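Local coordinates for protein aminofutalosine deaminase (Helicobacter pylori, PDB 7LKK) that deaminates aminofutalosine in the menaquinone pathway, a metal-dependent amidohydrolase held here with an iron(III) ion and a coformycin-type inhibitor, at residues A[150-164]-A[186-200]. Numbering follows the deposited sequence.
Sequences PLNAVVFLEFLGSSY and KLKAALAVHAPYSVQ. With MCF ((8R)-3-(5-S-methyl-5-thio-beta-D-ribofuranosyl)-3,6,7,8-tetrahydroimidazo[4,5-d][1,3]diazepin-8-ol), chain J.
The imidazole of H194 takes the methyl CD1 of L160 over one face, a CH-pi contact 3.8 Å from CD1 to the ring centroid, while the carboxylate of E158 stands at its edge with the two planes 78° apart. Further down, the F156 ring has A190 CB over one face, offset toward the rim, and L191 O in plane at its edge beside CD2. These groups belong to two neighbouring parallel strands of the amidohydrolase TIM barrel, 152-159 and 187-193, joined through helix 166-180 as a beta-alpha-beta unit.

The backbones zip together from A153 N to K186 O as far as F159 N to A192 O at 2.8 Å, and H194 N then reaches F159 O. Side chains alternate: V154, F156 and E158 share one face of the pair with K188, A190 and A192, whereas V155 and L157 lie with L187 and L191 on the other, where L157 and L191 also meet F172 of the helix. The small methyls of A190 and A192 accommodate F156 and the stem of E158.

At the C-terminal ends the strands open into the inhibitor pocket. With CG anti to the backbone N (chi1 174°) and an extended chain, E158 carries its carboxylate to the ligand: OE1 accepts the ribose hydroxyl O2S at 2.5 Å and also N138 ND2, and a water links OE2 to V193 O. H194 NE2 makes only a weak bond to MCF N4, at 3.4 Å. Beyond the pocket, G161 N donates to S198 O and G161 O receives Q200 N, tying the two loops together. S198 OG, in the plane of the H194 ring at its edge, is hydrogen-bonded to ND1 at 2.5 Å and helps set the ring's rotation.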
# COMPACT_ATOMS: atom_id res chain seq x y z
N PRO A 150 -25.63 7.72 -8.75
CA PRO A 150 -25.21 8.74 -9.72
C PRO A 150 -24.02 8.31 -10.58
O PRO A 150 -23.60 9.09 -11.44
CB PRO A 150 -24.84 9.94 -8.84
CG PRO A 150 -24.49 9.35 -7.53
CD PRO A 150 -25.34 8.13 -7.36
N LEU A 151 -23.49 7.11 -10.38
CA LEU A 151 -22.33 6.65 -11.13
C LEU A 151 -22.67 6.43 -12.60
O LEU A 151 -23.75 5.95 -12.95
CB LEU A 151 -21.80 5.35 -10.53
CG LEU A 151 -20.94 5.43 -9.27
CD1 LEU A 151 -20.76 4.04 -8.67
CD2 LEU A 151 -19.60 6.06 -9.58
N ASN A 152 -21.73 6.79 -13.48
CA ASN A 152 -21.75 6.29 -14.84
C ASN A 152 -21.31 4.83 -14.84
O ASN A 152 -20.28 4.48 -14.26
CB ASN A 152 -20.83 7.11 -15.74
CG ASN A 152 -21.17 8.58 -15.74
OD1 ASN A 152 -22.29 8.97 -16.06
ND2 ASN A 152 -20.19 9.41 -15.39
N ALA A 153 -22.11 3.96 -15.46
CA ALA A 153 -21.87 2.52 -15.38
C ALA A 153 -21.78 1.92 -16.78
O ALA A 153 -22.69 2.12 -17.60
CB ALA A 153 -22.96 1.82 -14.58
N VAL A 154 -20.70 1.21 -17.04
CA VAL A 154 -20.59 0.31 -18.19
C VAL A 154 -20.57 -1.11 -17.63
O VAL A 154 -19.56 -1.54 -17.05
CB VAL A 154 -19.34 0.59 -19.03
CG1 VAL A 154 -19.26 -0.39 -20.19
CG2 VAL A 154 -19.36 2.02 -19.54
N VAL A 155 -21.67 -1.83 -17.79
CA VAL A 155 -21.82 -3.16 -17.21
C VAL A 155 -21.42 -4.18 -18.26
O VAL A 155 -22.08 -4.31 -19.30
CB VAL A 155 -23.24 -3.40 -16.69
CG1 VAL A 155 -23.41 -4.87 -16.31
CG2 VAL A 155 -23.52 -2.51 -15.49
N PHE A 156 -20.33 -4.90 -18.00
CA PHE A 156 -19.86 -5.98 -18.86
C PHE A 156 -20.49 -7.28 -18.37
O PHE A 156 -20.08 -7.83 -17.35
CB PHE A 156 -18.34 -6.08 -18.83
CG PHE A 156 -17.62 -4.88 -19.38
CD1 PHE A 156 -17.40 -3.76 -18.59
CD2 PHE A 156 -17.14 -4.89 -20.68
CE1 PHE A 156 -16.73 -2.66 -19.10
CE2 PHE A 156 -16.47 -3.79 -21.19
CZ PHE A 156 -16.26 -2.68 -20.39
N LEU A 157 -21.50 -7.76 -19.09
CA LEU A 157 -22.05 -9.08 -18.81
C LEU A 157 -21.03 -10.13 -19.22
O LEU A 157 -20.73 -10.28 -20.41
CB LEU A 157 -23.38 -9.29 -19.55
CG LEU A 157 -24.05 -10.64 -19.27
CD1 LEU A 157 -24.36 -10.79 -17.78
CD2 LEU A 157 -25.30 -10.82 -20.11
N GLU A 158 -20.49 -10.85 -18.24
CA GLU A 158 -19.34 -11.72 -18.44
C GLU A 158 -19.80 -13.16 -18.64
O GLU A 158 -20.55 -13.70 -17.82
CB GLU A 158 -18.39 -11.63 -17.26
CG GLU A 158 -17.24 -12.61 -17.31
CD GLU A 158 -16.34 -12.51 -16.10
OE1 GLU A 158 -16.78 -12.91 -15.00
OE2 GLU A 158 -15.20 -12.02 -16.24
N PHE A 159 -19.32 -13.78 -19.71
CA PHE A 159 -19.70 -15.15 -20.04
C PHE A 159 -18.70 -16.14 -19.46
O PHE A 159 -17.49 -15.94 -19.56
CB PHE A 159 -19.80 -15.33 -21.56
CG PHE A 159 -20.19 -16.71 -21.97
CD1 PHE A 159 -21.53 -17.09 -21.98
CD2 PHE A 159 -19.24 -17.64 -22.34
CE1 PHE A 159 -21.90 -18.36 -22.35
CE2 PHE A 159 -19.60 -18.92 -22.71
CZ PHE A 159 -20.93 -19.28 -22.71
N LEU A 160 -19.23 -17.20 -18.85
CA LEU A 160 -18.44 -18.32 -18.35
C LEU A 160 -18.95 -19.60 -19.00
O LEU A 160 -20.16 -19.81 -19.11
CB LEU A 160 -18.54 -18.44 -16.82
CG LEU A 160 -17.71 -17.56 -15.88
CD1 LEU A 160 -16.26 -18.00 -15.90
CD2 LEU A 160 -17.84 -16.08 -16.20
N GLY A 161 -18.03 -20.46 -19.43
CA GLY A 161 -18.43 -21.74 -20.00
C GLY A 161 -17.38 -22.43 -20.84
O GLY A 161 -17.06 -21.98 -21.94
N SER A 162 -16.85 -23.55 -20.33
CA SER A 162 -15.78 -24.27 -21.00
C SER A 162 -16.28 -25.44 -21.85
O SER A 162 -15.46 -26.14 -22.46
CB SER A 162 -14.77 -24.79 -19.97
OG SER A 162 -15.43 -25.20 -18.79
N SER A 163 -17.59 -25.66 -21.92
CA SER A 163 -18.17 -26.71 -22.74
C SER A 163 -19.30 -26.12 -23.56
O SER A 163 -20.22 -25.51 -23.00
CB SER A 163 -18.66 -27.88 -21.89
OG SER A 163 -19.89 -27.56 -21.25
N TYR A 164 -19.24 -26.29 -24.88
CA TYR A 164 -20.19 -25.64 -25.77
C TYR A 164 -21.61 -26.12 -25.51
O TYR A 164 -21.87 -27.32 -25.41
CB TYR A 164 -19.80 -25.89 -27.23
CG TYR A 164 -20.69 -25.17 -28.22
CD1 TYR A 164 -21.85 -25.75 -28.71
CD2 TYR A 164 -20.37 -23.89 -28.65
CE1 TYR A 164 -22.66 -25.09 -29.61
CE2 TYR A 164 -21.17 -23.21 -29.54
CZ TYR A 164 -22.32 -23.82 -30.02
OH TYR A 164 -23.12 -23.15 -30.91
N LYS A 186 -26.89 6.86 -18.30
CA LYS A 186 -25.91 6.50 -17.29
C LYS A 186 -25.49 5.04 -17.33
O LYS A 186 -24.56 4.66 -16.61
CB LYS A 186 -26.44 6.83 -15.88
CG LYS A 186 -26.57 8.31 -15.59
CD LYS A 186 -26.31 8.61 -14.13
CE LYS A 186 -27.44 8.10 -13.25
NZ LYS A 186 -28.63 9.01 -13.31
N LEU A 187 -26.15 4.21 -18.13
CA LEU A 187 -25.86 2.78 -18.18
C LEU A 187 -25.61 2.37 -19.62
O LEU A 187 -26.49 2.50 -20.47
CB LEU A 187 -27.01 1.96 -17.59
CG LEU A 187 -26.75 0.45 -17.54
CD1 LEU A 187 -25.41 0.18 -16.88
CD2 LEU A 187 -27.87 -0.29 -16.82
N LYS A 188 -24.41 1.86 -19.88
CA LYS A 188 -24.05 1.28 -21.17
C LYS A 188 -23.86 -0.22 -20.99
O LYS A 188 -23.16 -0.66 -20.07
CB LYS A 188 -22.77 1.91 -21.73
CG LYS A 188 -22.23 1.22 -22.97
CD LYS A 188 -21.36 2.16 -23.80
CE LYS A 188 -20.21 2.73 -22.98
NZ LYS A 188 -19.39 3.70 -23.76
N ALA A 189 -24.48 -1.01 -21.87
CA ALA A 189 -24.36 -2.45 -21.82
C ALA A 189 -23.15 -2.91 -22.62
O ALA A 189 -22.90 -2.42 -23.73
CB ALA A 189 -25.63 -3.13 -22.35
N ALA A 190 -22.40 -3.85 -22.05
CA ALA A 190 -21.20 -4.39 -22.68
C ALA A 190 -21.12 -5.87 -22.36
O ALA A 190 -21.94 -6.42 -21.63
CB ALA A 190 -19.95 -3.63 -22.23
N LEU A 191 -20.10 -6.53 -22.93
CA LEU A 191 -19.96 -7.97 -22.83
C LEU A 191 -18.52 -8.32 -22.45
O LEU A 191 -17.59 -7.55 -22.69
CB LEU A 191 -20.34 -8.66 -24.14
CG LEU A 191 -21.83 -8.65 -24.47
CD1 LEU A 191 -22.06 -8.76 -25.97
CD2 LEU A 191 -22.54 -9.78 -23.73
N ALA A 192 -18.36 -9.50 -21.85
CA ALA A 192 -17.04 -9.94 -21.43
C ALA A 192 -16.88 -11.44 -21.64
O ALA A 192 -17.82 -12.21 -21.42
CB ALA A 192 -16.79 -9.60 -19.95
N VAL A 193 -15.69 -11.83 -22.09
CA VAL A 193 -15.24 -13.21 -22.09
C VAL A 193 -14.34 -13.38 -20.88
O VAL A 193 -13.38 -12.62 -20.71
CB VAL A 193 -14.50 -13.56 -23.39
CG1 VAL A 193 -14.01 -15.00 -23.36
CG2 VAL A 193 -15.39 -13.30 -24.60
N HIS A 194 -14.64 -14.36 -20.03
CA HIS A 194 -13.96 -14.43 -18.74
C HIS A 194 -12.45 -14.59 -18.90
O HIS A 194 -11.68 -13.72 -18.49
CB HIS A 194 -14.51 -15.56 -17.87
CG HIS A 194 -13.80 -15.69 -16.56
ND1 HIS A 194 -12.87 -16.67 -16.32
CD2 HIS A 194 -13.85 -14.93 -15.44
CE1 HIS A 194 -12.39 -16.53 -15.10
NE2 HIS A 194 -12.97 -15.48 -14.55
N ALA A 195 -12.02 -15.69 -19.50
CA ALA A 195 -10.60 -16.01 -19.54
C ALA A 195 -10.38 -17.11 -20.58
O ALA A 195 -11.33 -17.80 -20.97
CB ALA A 195 -10.10 -16.46 -18.16
N PRO A 196 -9.13 -17.28 -21.04
CA PRO A 196 -8.85 -18.39 -21.97
C PRO A 196 -9.10 -19.77 -21.39
O PRO A 196 -9.43 -20.69 -22.15
CB PRO A 196 -7.36 -18.18 -22.30
CG PRO A 196 -7.11 -16.73 -22.05
CD PRO A 196 -7.99 -16.36 -20.90
N TYR A 197 -8.96 -19.95 -20.07
CA TYR A 197 -9.13 -21.27 -19.47
C TYR A 197 -10.57 -21.60 -19.14
O TYR A 197 -10.87 -22.76 -18.81
CB TYR A 197 -8.28 -21.39 -18.20
CG TYR A 197 -8.53 -20.30 -17.18
CD1 TYR A 197 -9.65 -20.33 -16.36
CD2 TYR A 197 -7.64 -19.25 -17.03
CE1 TYR A 197 -9.89 -19.33 -15.43
CE2 TYR A 197 -7.86 -18.25 -16.10
CZ TYR A 197 -8.99 -18.30 -15.30
OH TYR A 197 -9.21 -17.30 -14.38
N SER A 198 -11.48 -20.63 -19.22
CA SER A 198 -12.84 -20.82 -18.74
C SER A 198 -13.91 -20.68 -19.82
O SER A 198 -15.08 -20.96 -19.53
CB SER A 198 -13.16 -19.82 -17.62
OG SER A 198 -13.06 -18.48 -18.08
N VAL A 199 -13.56 -20.27 -21.04
CA VAL A 199 -14.54 -20.06 -22.10
C VAL A 199 -14.11 -20.86 -23.33
O VAL A 199 -13.02 -20.62 -23.87
CB VAL A 199 -14.71 -18.58 -22.46
CG1 VAL A 199 -15.69 -18.44 -23.62
CG2 VAL A 199 -15.21 -17.80 -21.25
N GLN A 200 -14.95 -21.80 -23.75
CA GLN A 200 -14.69 -22.55 -24.97
C GLN A 200 -14.68 -21.62 -26.17
O GLN A 200 -15.36 -20.59 -26.20
CB GLN A 200 -15.75 -23.65 -25.13
CG GLN A 200 -15.45 -24.66 -26.22
CD GLN A 200 -16.04 -24.26 -27.56
OE1 GLN A 200 -17.01 -23.50 -27.61
NE2 GLN A 200 -15.46 -24.75 -28.64
O8 MCF J . -10.40 -10.56 -12.20
C8 MCF J . -10.38 -11.09 -10.90
C7 MCF J . -9.38 -12.23 -10.75
N6 MCF J . -9.25 -12.98 -11.98
C5 MCF J . -10.44 -13.44 -12.65
N4 MCF J . -11.82 -13.22 -12.22
C10 MCF J . -12.43 -12.55 -11.04
C9 MCF J . -11.78 -11.52 -10.40
N1 MCF J . -12.55 -11.10 -9.41
C2 MCF J . -13.68 -11.82 -9.40
N3 MCF J . -13.60 -12.69 -10.41
C1S MCF J . -14.69 -13.68 -10.71
C2S MCF J . -15.00 -13.82 -12.22
O2S MCF J . -15.88 -12.86 -12.62
O4S MCF J . -14.32 -14.85 -10.35
C4S MCF J . -15.14 -15.88 -11.29
C3S MCF J . -15.66 -15.20 -12.28
O3S MCF J . -17.14 -15.06 -12.07
C5S MCF J . -14.20 -16.95 -11.82
S5S MCF J . -15.11 -18.50 -12.07
C6S MCF J . -14.17 -19.56 -13.21
O HOH W 1 -13.89 -10.77 -18.19
O HOH W 2 -15.51 -22.55 -17.24